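Local structure of uncharacterized protein (Sulfolobus solfataricus P2, 2QS7) at residues Asn40-Phe45 against Ala130-Arg135; Glu99-Ala104 against Phe122-Val127; Ile27-Ala32 against Gln89-Ala94; Gly17-Leu22 against Pro62-Asn67. The protein is of unknown function but belongs to the DsrE/DsrF-like family and is probably an oxidoreductase, built as a trimer of identical chains. All blocks are in the same frame, centred on the assembly; numbering follows the deposited sequence.

Contact 1. Residues Asn40-Phe45 against Ala130-Arg135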
loop_
_atom_site.group_PDB
_atom_site.type_symbol
_atom_site.label_atom_id
_atom_site.label_comp_id
_atom_site.label_asym_id
_atom_site.label_seq_id
_atom_site.Cartn_x
_atom_site.Cartn_y
_atom_site.Cartn_z
ATOM N N ASN A 40 -11.671 -9.267 7.059
ATOM C CA ASN A 40 -10.647 -10.283 7.153
ATOM C C ASN A 40 -9.313 -9.578 7.221
ATOM O O ASN A 40 -9.006 -8.760 6.373
ATOM C CB ASN A 40 -10.665 -11.215 5.930
ATOM C CG ASN A 40 -11.975 -11.852 5.719
ATOM O OD1 ASN A 40 -12.445 -12.618 6.561
ATOM N ND2 ASN A 40 -12.580 -11.564 4.578
ATOM N N LEU A 41 -8.522 -9.897 8.238
ATOM C CA LEU A 41 -7.179 -9.327 8.354
ATOM C C LEU A 41 -6.163 -10.437 8.219
ATOM O O LEU A 41 -6.286 -11.487 8.856
ATOM C CB LEU A 41 -7.000 -8.637 9.698
ATOM C CG LEU A 41 -8.009 -7.526 10.038
ATOM C CD1 LEU A 41 -7.769 -7.033 11.499
ATOM C CD2 LEU A 41 -7.932 -6.383 9.066
ATOM N N PHE A 42 -5.154 -10.189 7.397
ATOM C CA PHE A 42 -4.063 -11.135 7.197
ATOM C C PHE A 42 -2.744 -10.473 7.576
ATOM O O PHE A 42 -2.242 -9.590 6.865
ATOM C CB PHE A 42 -4.001 -11.590 5.753
ATOM C CG PHE A 42 -2.959 -12.639 5.504
ATOM C CD1 PHE A 42 -3.087 -13.894 6.045
ATOM C CD2 PHE A 42 -1.848 -12.374 4.723
ATOM C CE1 PHE A 42 -2.128 -14.852 5.794
ATOM C CE2 PHE A 42 -0.920 -13.334 4.479
ATOM C CZ PHE A 42 -1.054 -14.550 5.006
ATOM N N PHE A 43 -2.176 -10.891 8.712
ATOM C CA PHE A 43 -0.942 -10.306 9.194
ATOM C C PHE A 43 0.245 -11.045 8.649
ATOM O O PHE A 43 0.380 -12.243 8.849
ATOM C CB PHE A 43 -0.899 -10.274 10.706
ATOM C CG PHE A 43 -1.863 -9.313 11.300
ATOM C CD1 PHE A 43 -3.194 -9.660 11.438
ATOM C CD2 PHE A 43 -1.448 -8.063 11.741
ATOM C CE1 PHE A 43 -4.113 -8.780 12.000
ATOM C CE2 PHE A 43 -2.375 -7.162 12.303
ATOM C CZ PHE A 43 -3.720 -7.535 12.419
ATOM N N THR A 44 1.118 -10.311 7.981
ATOM C CA THR A 44 2.267 -10.882 7.326
ATOM C C THR A 44 3.478 -9.981 7.542
ATOM O O THR A 44 3.346 -8.817 7.897
ATOM C CB THR A 44 1.956 -11.094 5.828
ATOM O OG1 THR A 44 2.980 -11.902 5.248
ATOM C CG2 THR A 44 1.835 -9.750 5.062
ATOM N N PHE A 45 4.657 -10.535 7.375
ATOM C CA PHE A 45 5.892 -9.784 7.589
ATOM C C PHE A 45 5.879 -8.965 8.859
ATOM O O PHE A 45 5.734 -9.515 9.938
ATOM C CB PHE A 45 6.237 -8.935 6.341
ATOM C CG PHE A 45 6.848 -9.740 5.233
ATOM C CD1 PHE A 45 6.039 -10.465 4.349
ATOM C CD2 PHE A 45 8.242 -9.832 5.113
ATOM C CE1 PHE A 45 6.619 -11.264 3.337
ATOM C CE2 PHE A 45 8.828 -10.622 4.113
ATOM C CZ PHE A 45 8.020 -11.335 3.228
ATOM N N ALA A 130 -2.971 -18.297 -0.769
ATOM C CA ALA A 130 -4.163 -18.638 -1.513
ATOM C C ALA A 130 -5.417 -18.567 -0.663
ATOM O O ALA A 130 -6.524 -18.286 -1.153
ATOM C CB ALA A 130 -4.079 -20.061 -2.097
ATOM N N THR A 131 -5.257 -18.929 0.600
ATOM C CA THR A 131 -6.387 -18.908 1.500
ATOM C C THR A 131 -6.887 -17.483 1.594
ATOM O O THR A 131 -8.079 -17.214 1.490
ATOM C CB THR A 131 -6.008 -19.534 2.861
ATOM O OG1 THR A 131 -5.309 -20.795 2.642
ATOM C CG2 THR A 131 -7.250 -19.768 3.656
ATOM N N PHE A 132 -5.957 -16.546 1.725
ATOM C CA PHE A 132 -6.395 -15.178 1.856
ATOM C C PHE A 132 -6.954 -14.611 0.540
ATOM O O PHE A 132 -7.940 -13.926 0.588
ATOM C CB PHE A 132 -5.357 -14.299 2.590
ATOM C CG PHE A 132 -5.982 -13.174 3.370
ATOM C CD1 PHE A 132 -6.554 -13.419 4.617
ATOM C CD2 PHE A 132 -6.039 -11.894 2.852
ATOM C CE1 PHE A 132 -7.158 -12.403 5.324
ATOM C CE2 PHE A 132 -6.636 -10.872 3.564
ATOM C CZ PHE A 132 -7.201 -11.133 4.799
ATOM N N LEU A 133 -6.411 -14.961 -0.595
ATOM C CA LEU A 133 -6.999 -14.572 -1.826
ATOM C C LEU A 133 -8.410 -15.048 -1.957
ATOM O O LEU A 133 -9.264 -14.364 -2.549
ATOM C CB LEU A 133 -6.249 -15.210 -3.015
ATOM C CG LEU A 133 -5.090 -14.550 -3.799
ATOM C CD1 LEU A 133 -4.102 -13.902 -2.917
ATOM C CD2 LEU A 133 -4.420 -15.633 -4.663
ATOM N N ASP A 134 -8.644 -16.296 -1.546
ATOM C CA ASP A 134 -9.955 -16.877 -1.624
ATOM C C ASP A 134 -10.913 -16.125 -0.774
ATOM O O ASP A 134 -11.999 -15.804 -1.190
ATOM C CB ASP A 134 -9.935 -18.300 -1.082
ATOM C CG ASP A 134 -9.470 -19.346 -2.101
ATOM O OD1 ASP A 134 -9.190 -19.030 -3.285
ATOM O OD2 ASP A 134 -9.431 -20.528 -1.688
ATOM N N ARG A 135 -10.517 -15.860 0.460
ATOM C CA ARG A 135 -11.381 -15.076 1.358
ATOM C C ARG A 135 -11.651 -13.691 0.908
ATOM O O ARG A 135 -12.763 -13.216 1.055
ATOM C CB ARG A 135 -10.786 -15.002 2.781
ATOM C CG ARG A 135 -11.513 -15.829 3.706
ATOM C CD ARG A 135 -11.255 -15.522 5.072
ATOM N NE ARG A 135 -12.531 -15.495 5.758
ATOM C CZ ARG A 135 -13.142 -16.526 6.313
ATOM N NH1 ARG A 135 -12.639 -17.743 6.292
ATOM N NH2 ARG A 135 -14.286 -16.305 6.917
#

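Contact 2. Residues Glu99-Ala104 against Phe122-Val127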
loop_
_atom_site.group_PDB
_atom_site.type_symbol
_atom_site.label_atom_id
_atom_site.label_comp_id
_atom_site.label_asym_id
_atom_site.label_seq_id
_atom_site.Cartn_x
_atom_site.Cartn_y
_atom_site.Cartn_z
ATOM N N GLU A 99 -18.283 -9.213 12.394
ATOM C CA GLU A 99 -17.679 -10.430 11.838
ATOM C C GLU A 99 -16.265 -10.081 11.365
ATOM O O GLU A 99 -16.065 -9.583 10.277
ATOM C CB GLU A 99 -18.588 -10.952 10.704
ATOM C CG GLU A 99 -18.286 -12.391 10.233
ATOM N N VAL A 100 -15.299 -10.308 12.238
ATOM C CA VAL A 100 -13.929 -9.989 11.962
ATOM C C VAL A 100 -13.107 -11.249 12.193
ATOM O O VAL A 100 -13.252 -11.904 13.238
ATOM C CB VAL A 100 -13.413 -8.843 12.896
ATOM C CG1 VAL A 100 -11.903 -8.577 12.655
ATOM C CG2 VAL A 100 -14.237 -7.606 12.696
ATOM N N LYS A 101 -12.268 -11.593 11.210
ATOM C CA LYS A 101 -11.381 -12.744 11.312
ATOM C C LYS A 101 -9.944 -12.280 11.153
ATOM O O LYS A 101 -9.638 -11.466 10.274
ATOM C CB LYS A 101 -11.704 -13.777 10.250
ATOM C CG LYS A 101 -13.072 -14.434 10.419
ATOM C CD LYS A 101 -13.060 -15.377 11.576
ATOM C CE LYS A 101 -14.418 -16.036 11.795
ATOM N NZ LYS A 101 -15.380 -15.158 12.566
ATOM N N VAL A 102 -9.091 -12.788 12.034
ATOM C CA VAL A 102 -7.688 -12.443 12.071
ATOM C C VAL A 102 -6.891 -13.659 11.727
ATOM O O VAL A 102 -6.994 -14.690 12.401
ATOM C CB VAL A 102 -7.316 -11.930 13.467
ATOM C CG1 VAL A 102 -5.826 -11.623 13.597
ATOM C CG2 VAL A 102 -8.157 -10.690 13.774
ATOM N N PHE A 103 -6.115 -13.543 10.665
ATOM C CA PHE A 103 -5.262 -14.610 10.171
ATOM C C PHE A 103 -3.796 -14.206 10.247
ATOM O O PHE A 103 -3.462 -13.055 10.058
ATOM C CB PHE A 103 -5.594 -14.912 8.709
ATOM C CG PHE A 103 -6.993 -15.386 8.498
ATOM C CD1 PHE A 103 -7.342 -16.700 8.774
ATOM C CD2 PHE A 103 -7.969 -14.515 8.095
ATOM C CE1 PHE A 103 -8.634 -17.150 8.607
ATOM C CE2 PHE A 103 -9.256 -14.948 7.912
ATOM C CZ PHE A 103 -9.592 -16.277 8.166
ATOM N N ALA A 104 -2.949 -15.195 10.492
ATOM C CA ALA A 104 -1.519 -15.039 10.525
ATOM C C ALA A 104 -0.940 -15.786 9.336
ATOM O O ALA A 104 -1.342 -16.896 9.040
ATOM C CB ALA A 104 -0.932 -15.622 11.883
ATOM N N PHE A 122 -6.215 -13.496 19.896
ATOM C CA PHE A 122 -7.242 -13.108 18.967
ATOM C C PHE A 122 -6.994 -13.564 17.529
ATOM O O PHE A 122 -7.786 -13.272 16.663
ATOM C CB PHE A 122 -7.531 -11.604 19.105
ATOM C CG PHE A 122 -6.585 -10.685 18.370
ATOM C CD1 PHE A 122 -5.314 -11.066 17.987
ATOM C CD2 PHE A 122 -6.957 -9.366 18.164
ATOM C CE1 PHE A 122 -4.480 -10.173 17.326
ATOM C CE2 PHE A 122 -6.108 -8.472 17.516
ATOM C CZ PHE A 122 -4.874 -8.882 17.102
ATOM N N VAL A 123 -5.882 -14.255 17.278
ATOM C CA VAL A 123 -5.619 -14.801 15.948
ATOM C C VAL A 123 -6.496 -16.031 15.812
ATOM O O VAL A 123 -6.481 -16.919 16.663
ATOM C CB VAL A 123 -4.154 -15.190 15.762
ATOM C CG1 VAL A 123 -3.943 -15.983 14.457
ATOM C CG2 VAL A 123 -3.264 -13.929 15.846
ATOM N N ASP A 124 -7.272 -16.067 14.751
ATOM C CA ASP A 124 -8.189 -17.157 14.490
ATOM C C ASP A 124 -7.519 -18.332 13.798
ATOM O O ASP A 124 -7.832 -19.468 14.075
ATOM C CB ASP A 124 -9.367 -16.626 13.649
ATOM C CG ASP A 124 -10.161 -15.594 14.415
ATOM O OD1 ASP A 124 -10.641 -15.959 15.505
ATOM O OD2 ASP A 124 -10.266 -14.425 13.986
ATOM N N ASP A 125 -6.596 -18.083 12.887
ATOM C CA ASP A 125 -5.968 -19.184 12.192
ATOM C C ASP A 125 -4.688 -18.748 11.512
ATOM O O ASP A 125 -4.455 -17.570 11.326
ATOM C CB ASP A 125 -6.928 -19.754 11.133
ATOM C CG ASP A 125 -6.639 -21.218 10.800
ATOM O OD1 ASP A 125 -5.610 -21.787 11.282
ATOM O OD2 ASP A 125 -7.455 -21.813 10.059
ATOM N N VAL A 126 -3.864 -19.738 11.164
ATOM C CA VAL A 126 -2.600 -19.546 10.465
ATOM C C VAL A 126 -2.850 -20.113 9.091
ATOM O O VAL A 126 -3.251 -21.276 8.975
ATOM C CB VAL A 126 -1.413 -20.303 11.121
ATOM C CG1 VAL A 126 -0.207 -20.357 10.181
ATOM C CG2 VAL A 126 -1.025 -19.645 12.434
ATOM N N VAL A 127 -2.646 -19.300 8.063
ATOM C CA VAL A 127 -2.961 -19.698 6.716
ATOM C C VAL A 127 -1.943 -19.150 5.736
ATOM O O VAL A 127 -1.104 -18.309 6.064
ATOM C CB VAL A 127 -4.353 -19.151 6.324
ATOM C CG1 VAL A 127 -5.389 -19.514 7.373
ATOM C CG2 VAL A 127 -4.344 -17.652 6.141
#

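Contact 3. Residues Ile27-Ala32 against Gln89-Ala94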
loop_
_atom_site.group_PDB
_atom_site.type_symbol
_atom_site.label_atom_id
_atom_site.label_comp_id
_atom_site.label_asym_id
_atom_site.label_seq_id
_atom_site.Cartn_x
_atom_site.Cartn_y
_atom_site.Cartn_z
ATOM N N ILE A 27 -8.749 1.442 12.664
ATOM C CA ILE A 27 -9.848 2.348 12.356
ATOM C C ILE A 27 -10.684 1.784 11.208
ATOM O O ILE A 27 -11.899 1.825 11.247
ATOM C CB ILE A 27 -9.316 3.779 12.030
ATOM C CG1 ILE A 27 -8.685 4.413 13.273
ATOM C CG2 ILE A 27 -10.438 4.666 11.508
ATOM C CD1 ILE A 27 -7.833 5.599 12.952
ATOM N N LEU A 28 -10.037 1.262 10.186
ATOM C CA LEU A 28 -10.781 0.632 9.090
ATOM C C LEU A 28 -11.577 -0.554 9.604
ATOM O O LEU A 28 -12.727 -0.741 9.247
ATOM C CB LEU A 28 -9.834 0.129 8.016
ATOM C CG LEU A 28 -9.351 1.154 7.017
ATOM C CD1 LEU A 28 -8.026 0.701 6.436
ATOM C CD2 LEU A 28 -10.421 1.342 5.929
ATOM N N THR A 29 -10.929 -1.398 10.406
ATOM C CA THR A 29 -11.593 -2.594 10.897
ATOM C C THR A 29 -12.804 -2.246 11.729
ATOM O O THR A 29 -13.870 -2.806 11.552
ATOM C CB THR A 29 -10.637 -3.447 11.713
ATOM O OG1 THR A 29 -9.545 -3.824 10.865
ATOM C CG2 THR A 29 -11.336 -4.693 12.234
ATOM N N SER A 30 -12.615 -1.289 12.635
ATOM C CA SER A 30 -13.641 -0.868 13.575
ATOM C C SER A 30 -14.817 -0.240 12.851
ATOM O O SER A 30 -15.974 -0.576 13.101
ATOM C CB SER A 30 -13.033 0.148 14.542
ATOM O OG SER A 30 -13.880 0.387 15.648
ATOM N N GLY A 31 -14.500 0.665 11.933
ATOM C CA GLY A 31 -15.530 1.366 11.149
ATOM C C GLY A 31 -16.285 0.434 10.230
ATOM O O GLY A 31 -17.482 0.474 10.183
ATOM N N ALA A 32 -15.579 -0.438 9.520
ATOM C CA ALA A 32 -16.235 -1.385 8.619
ATOM C C ALA A 32 -17.122 -2.367 9.382
ATOM O O ALA A 32 -18.268 -2.612 8.968
ATOM C CB ALA A 32 -15.145 -2.111 7.755
ATOM N N GLN A 89 -6.893 -2.955 20.263
ATOM C CA GLN A 89 -8.130 -2.888 21.019
ATOM C C GLN A 89 -9.277 -2.629 20.068
ATOM O O GLN A 89 -10.343 -3.192 20.219
ATOM C CB GLN A 89 -8.066 -1.786 22.066
ATOM C CG GLN A 89 -7.001 -2.057 23.124
ATOM C CD GLN A 89 -6.868 -0.940 24.135
ATOM O OE1 GLN A 89 -7.134 0.234 23.851
ATOM N NE2 GLN A 89 -6.446 -1.304 25.331
ATOM N N LEU A 90 -9.048 -1.788 19.065
ATOM C CA LEU A 90 -10.058 -1.535 18.046
ATOM C C LEU A 90 -10.375 -2.819 17.286
ATOM O O LEU A 90 -11.543 -3.086 16.967
ATOM C CB LEU A 90 -9.624 -0.423 17.080
ATOM C CG LEU A 90 -9.524 1.019 17.599
ATOM C CD1 LEU A 90 -8.911 1.920 16.533
ATOM C CD2 LEU A 90 -10.866 1.580 18.065
ATOM N N VAL A 91 -9.361 -3.627 17.004
ATOM C CA VAL A 91 -9.607 -4.887 16.295
ATOM C C VAL A 91 -10.408 -5.868 17.184
ATOM O O VAL A 91 -11.439 -6.432 16.742
ATOM C CB VAL A 91 -8.318 -5.515 15.762
ATOM C CG1 VAL A 91 -8.617 -6.872 15.111
ATOM C CG2 VAL A 91 -7.689 -4.550 14.755
ATOM N N GLN A 92 -9.989 -6.021 18.435
ATOM C CA GLN A 92 -10.659 -6.937 19.326
ATOM C C GLN A 92 -12.098 -6.510 19.569
ATOM O O GLN A 92 -12.996 -7.352 19.604
ATOM C CB GLN A 92 -9.885 -7.100 20.655
ATOM C CG GLN A 92 -10.563 -8.009 21.682
ATOM C CD GLN A 92 -11.018 -9.376 21.135
ATOM O OE1 GLN A 92 -12.196 -9.747 21.270
ATOM N NE2 GLN A 92 -10.104 -10.111 20.499
ATOM N N GLN A 93 -12.328 -5.214 19.739
ATOM C CA GLN A 93 -13.695 -4.712 19.946
ATOM C C GLN A 93 -14.515 -4.973 18.692
ATOM O O GLN A 93 -15.688 -5.307 18.778
ATOM C CB GLN A 93 -13.716 -3.215 20.272
ATOM N N ALA A 94 -13.893 -4.825 17.525
ATOM C CA ALA A 94 -14.593 -5.071 16.260
ATOM C C ALA A 94 -15.035 -6.529 16.184
ATOM O O ALA A 94 -16.144 -6.802 15.736
ATOM C CB ALA A 94 -13.739 -4.706 15.075
#

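Contact 4. Residues Gly17-Leu22 against Pro62-Asn67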
loop_
_atom_site.group_PDB
_atom_site.type_symbol
_atom_site.label_atom_id
_atom_site.label_comp_id
_atom_site.label_asym_id
_atom_site.label_seq_id
_atom_site.Cartn_x
_atom_site.Cartn_y
_atom_site.Cartn_z
ATOM N N GLY A 17 4.349 -2.663 10.109
ATOM C CA GLY A 17 4.383 -2.817 11.548
ATOM C C GLY A 17 4.607 -1.525 12.328
ATOM O O GLY A 17 4.781 -1.592 13.515
ATOM N N THR A 18 4.581 -0.372 11.673
ATOM C CA THR A 18 4.754 0.901 12.358
ATOM C C THR A 18 3.390 1.342 12.881
ATOM O O THR A 18 2.360 0.996 12.338
ATOM C CB THR A 18 5.409 1.966 11.455
ATOM O OG1 THR A 18 4.653 2.112 10.243
ATOM C CG2 THR A 18 6.807 1.548 11.105
ATOM N N ILE A 19 3.397 2.127 13.947
ATOM C CA ILE A 19 2.163 2.537 14.595
ATOM C C ILE A 19 1.265 3.357 13.680
ATOM O O ILE A 19 0.055 3.201 13.741
ATOM C CB ILE A 19 2.430 3.291 15.947
ATOM C CG1 ILE A 19 1.152 3.439 16.773
ATOM C CG2 ILE A 19 3.060 4.661 15.721
ATOM C CD1 ILE A 19 0.588 2.138 17.233
ATOM N N ASP A 20 1.852 4.193 12.830
ATOM C CA ASP A 20 1.058 5.032 11.937
ATOM C C ASP A 20 0.332 4.227 10.888
ATOM O O ASP A 20 -0.650 4.700 10.343
ATOM C CB ASP A 20 1.894 6.148 11.300
ATOM C CG ASP A 20 3.120 5.626 10.604
ATOM O OD1 ASP A 20 3.973 5.033 11.312
ATOM O OD2 ASP A 20 3.240 5.834 9.370
ATOM N N LYS A 21 0.779 3.005 10.611
ATOM C CA LYS A 21 0.055 2.145 9.678
ATOM C C LYS A 21 -0.886 1.183 10.404
ATOM O O LYS A 21 -1.937 0.816 9.892
ATOM C CB LYS A 21 1.000 1.421 8.738
ATOM C CG LYS A 21 1.707 2.394 7.789
ATOM C CD LYS A 21 1.934 1.792 6.407
ATOM C CE LYS A 21 2.723 2.728 5.491
ATOM N NZ LYS A 21 3.083 2.115 4.157
ATOM N N LEU A 22 -0.545 0.812 11.622
ATOM C CA LEU A 22 -1.403 -0.075 12.384
ATOM C C LEU A 22 -2.666 0.661 12.820
ATOM O O LEU A 22 -3.717 0.041 12.903
ATOM C CB LEU A 22 -0.650 -0.672 13.580
ATOM C CG LEU A 22 0.460 -1.682 13.253
ATOM C CD1 LEU A 22 1.373 -1.932 14.463
ATOM C CD2 LEU A 22 -0.146 -2.983 12.712
ATOM N N PRO A 62 5.972 2.766 20.759
ATOM C CA PRO A 62 5.638 2.367 19.368
ATOM C C PRO A 62 6.514 3.073 18.322
ATOM O O PRO A 62 6.948 4.220 18.541
ATOM C CB PRO A 62 4.145 2.744 19.212
ATOM C CG PRO A 62 3.784 3.545 20.478
ATOM C CD PRO A 62 4.776 3.160 21.532
ATOM N N GLN A 63 6.769 2.401 17.202
ATOM C CA GLN A 63 7.656 2.975 16.195
ATOM C C GLN A 63 6.860 3.662 15.090
ATOM O O GLN A 63 6.024 3.048 14.481
ATOM C CB GLN A 63 8.625 1.907 15.625
ATOM C CG GLN A 63 7.953 0.537 15.273
ATOM C CD GLN A 63 8.714 -0.324 14.222
ATOM O OE1 GLN A 63 9.875 -0.069 13.887
ATOM N NE2 GLN A 63 8.027 -1.340 13.692
ATOM N N ILE A 64 7.114 4.949 14.876
ATOM C CA ILE A 64 6.522 5.701 13.774
ATOM C C ILE A 64 7.406 5.489 12.540
ATOM O O ILE A 64 8.609 5.231 12.649
ATOM C CB ILE A 64 6.538 7.248 14.022
ATOM C CG1 ILE A 64 5.739 7.660 15.252
ATOM C CG2 ILE A 64 5.906 8.001 12.843
ATOM C CD1 ILE A 64 4.248 7.665 14.992
ATOM N N ASP A 65 6.813 5.604 11.362
ATOM C CA ASP A 65 7.568 5.540 10.119
ATOM C C ASP A 65 8.649 6.640 10.170
ATOM O O ASP A 65 8.340 7.798 10.417
ATOM C CB ASP A 65 6.613 5.745 8.933
ATOM C CG ASP A 65 7.282 5.569 7.571
ATOM O OD1 ASP A 65 8.482 5.880 7.430
ATOM O OD2 ASP A 65 6.596 5.140 6.611
ATOM N N LYS A 66 9.903 6.262 9.934
ATOM C CA LYS A 66 10.995 7.225 9.926
ATOM C C LYS A 66 10.743 8.410 8.975
ATOM O O LYS A 66 11.269 9.483 9.179
ATOM C CB LYS A 66 12.317 6.530 9.583
ATOM C CG LYS A 66 12.804 5.521 10.635
ATOM C CD LYS A 66 14.155 4.936 10.240
ATOM C CE LYS A 66 14.836 4.202 11.377
ATOM N NZ LYS A 66 16.276 3.953 11.037
ATOM N N ASN A 67 9.934 8.208 7.935
ATOM C CA ASN A 67 9.615 9.290 6.998
ATOM C C ASN A 67 8.820 10.443 7.623
ATOM O O ASN A 67 8.824 11.574 7.091
ATOM C CB ASN A 67 8.795 8.754 5.839
ATOM C CG ASN A 67 9.570 7.845 4.952
ATOM O OD1 ASN A 67 10.657 8.172 4.543
ATOM N ND2 ASN A 67 8.984 6.718 4.591
#

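Contact 1. Residues Asn40-Phe45 against Ala130-Arg135
The Phe132 ring stands with its edge to the Asn40-Leu41 backbone and one face against Phe42. The two phenyl rings form an offset stack, centroids 5.0 Å apart and planes 30° from parallel. They slide past each other in opposite directions, so that Phe42 CB sits over the Phe132 face while Phe132 CB comes over the rim of the Phe42 ring. Phe42 has CG anti to the backbone N (chi1 -176°), which carries the far end of its ring away from the helix and leaves the CB end to do most of the touching. Both rings have a second conformer, which makes the exact stacking less certain. At the edge of the Phe132 ring, CZ lies 3.4 Å from the backbone atom Asn40 O and 3.6 Å from Asn40 CB.

Arg135, one helical turn further on, crosses the Asn40 side chain at about a right angle. Its NE donates to Asn40 OD1 over 3.0 Å from above the carbonyl plane, a bent bond with 135° at the hydrogen. Asn40 ND2 turns instead to Ser11 OG on the neighbouring strand. An alanine here is likely to leave Arg135 NE without this acceptor and Ser11 without its amide partner, and to let the arginine swing.

Helix 129-136 thus covers one face of the parallel sheet, running nearly antiparallel to strand 38-43. The chemistry is that of a buried aromatic layer with a polar margin, where one amide serves both helix and sheet.

Contact 2. Residues Glu99-Ala104 against Phe122-Val127
Asp124 has CG beside its own backbone N and anti to the carbonyl carbon (chi1 -64°), and this folds the carboxylate back onto Val102. Asp124 OD2 then accepts from Val102 N at 2.8 Å through its anti lone pair, in a nearly straight bond of 171°. The reverse bond closes the pair, with Asp124 N giving to Val102 O at 2.7 Å, so one residue grips both polar backbone atoms of Val102. Asp125 N adds a weak bond to the same oxygen. The other carboxylate oxygen, Asp124 OD1, makes a salt bridge with Lys95, which also reaches Phe122 O.

From here on the pairing is regular. Ala104 N donates to Asp125 O at 2.9 Å, and Val127 N to Ala104 O. Phe103 pairs with Asp125 and Ala104 with Val126 in parallel register: strands 99-105 and 125-127 are the two ends of a beta-alpha-beta crossover through helix 106-111, and strand 125-127 is an outermost strand of the sheet within the chain.

On the face carrying Phe103, the ring's CD1 touches Val127 CG1 at 3.7 Å and lies 3.9 Å from Asp125 CB, the aspartate chain passing the ring at a slant. On the other face, Ala104 CB touches Val123 CG1, at 4.0 Å, and Val126 CG2. Val102 points CG1 at Val123 CG2, and the same Val102 CG1 meets the Phe122 ring obliquely, nearest at Phe122 CE1, 4.2 Å away. Lys101 crosses Asp124 at about a right angle, its CD passing OD2 while the ammonium stays too far off for an ion pair.

Contact 3. Residues Ile27-Ala32 against Gln89-Ala94
Thr29 CG2 meets Ala94 CB at 3.7 Å, the tightest of the apolar contacts that carry most of this helix pair. The small alanine lets the two backbones come close, with Ser30 CA only 5.1 Å from Ala94 CA. The threonine methyl is anti to the backbone N (its OG1 at chi1 -60°), which turns the carbon branch toward helix 87-97. Toward the N-terminal end of both segments, Ile27 and Leu90 lie side by side and point the same way, Ile27 CG1 at 4.1 Å from Leu90 CD1. Leu90 CD1 also rests 3.9 Å from the backbone atom Ile27 N.

The polar atoms at the interface meet carbon. Ser30 OG lies 4.0 Å from Leu90 CD2, so the leucine gives one methyl to each of Ile27 and Ser30. Thr29 OG1 faces Val91 CG2 more loosely, and its polar need is met within its own helix by a hydrogen bond to Val25 O, one turn earlier.

Segments 27-32 and 89-94 run roughly parallel, their axes 23° apart and 8.3 Å at closest approach. Both lie on the same face of the parallel sheet. Thr29 reaches down to Val39, Leu41 and Val100, Val91 to Leu41 and Val102, and Ala94 to Val100, so strands 38-43 and 99-105 floor the seam. On its other flank helix 19-34 packs against the third subunit, a neighbouring copy of the protein, through Ile27, Leu28 and Ala32.

Contact 4. Residues Gly17-Leu22 against Pro62-Asn67
Pro62 opens the contact with its CB against Ile19 CB at 3.7 Å, the two side chains lying alongside and pointing the same way. Gln63 holds the start of helix 19-34 through its backbone: Ile19 N donates to Gln63 O over 2.8 Å. The glutamine chain, extended beyond CG, reaches on to Gly17, where NE2 makes a weak bond to the backbone O. Ile64 sends CD1 closely against Ile19 CG2, while its CG2 passes 3.9 Å from Asp20 OD1.

Here the loop between helices 53-57 and 72-81 is laid across the first turn of helix 19-34, with Thr18 at the N-cap position. Asp20 CG stands between the backbone N and the carbonyl carbon (chi1 54°), which presents Asp20 OD1 to Asp65 N, 2.9 Å away and donating from above the carboxylate plane. Asp20 OD2 turns to Trp46 NE1 of the third subunit, so an alanine in this position would probably leave both Asp65 N and that indole without their acceptor. Asp65 folds into an Asx turn, OD1 accepting from Asn67 N at 2.8 Å. Lys66 N bonds Asn67 OD1 of the second subunit.

Contacts 1, 2 and 3 are built around the parallel sheet; contact 4 lies away from it and touches both other subunits, where contacts 1 and 3 each touch one. Contacts 1 and 2 have centres about 9 Å apart and use the adjacent strands 38-43 and 99-105; along the chain contact 2 is nested inside the loop closed by contact 1. Contact 3 packs its helices on these same strands, its centre about 17 Å from that of contact 1, with Leu41 bridging the two. Contact 4 shares helix 19-34 with contact 3 at about 18 Å between centres and lies across the chain's centre from contacts 1 and 2. Helices thus cover both sheet faces, and helix 19-34 ties this core to the trimer.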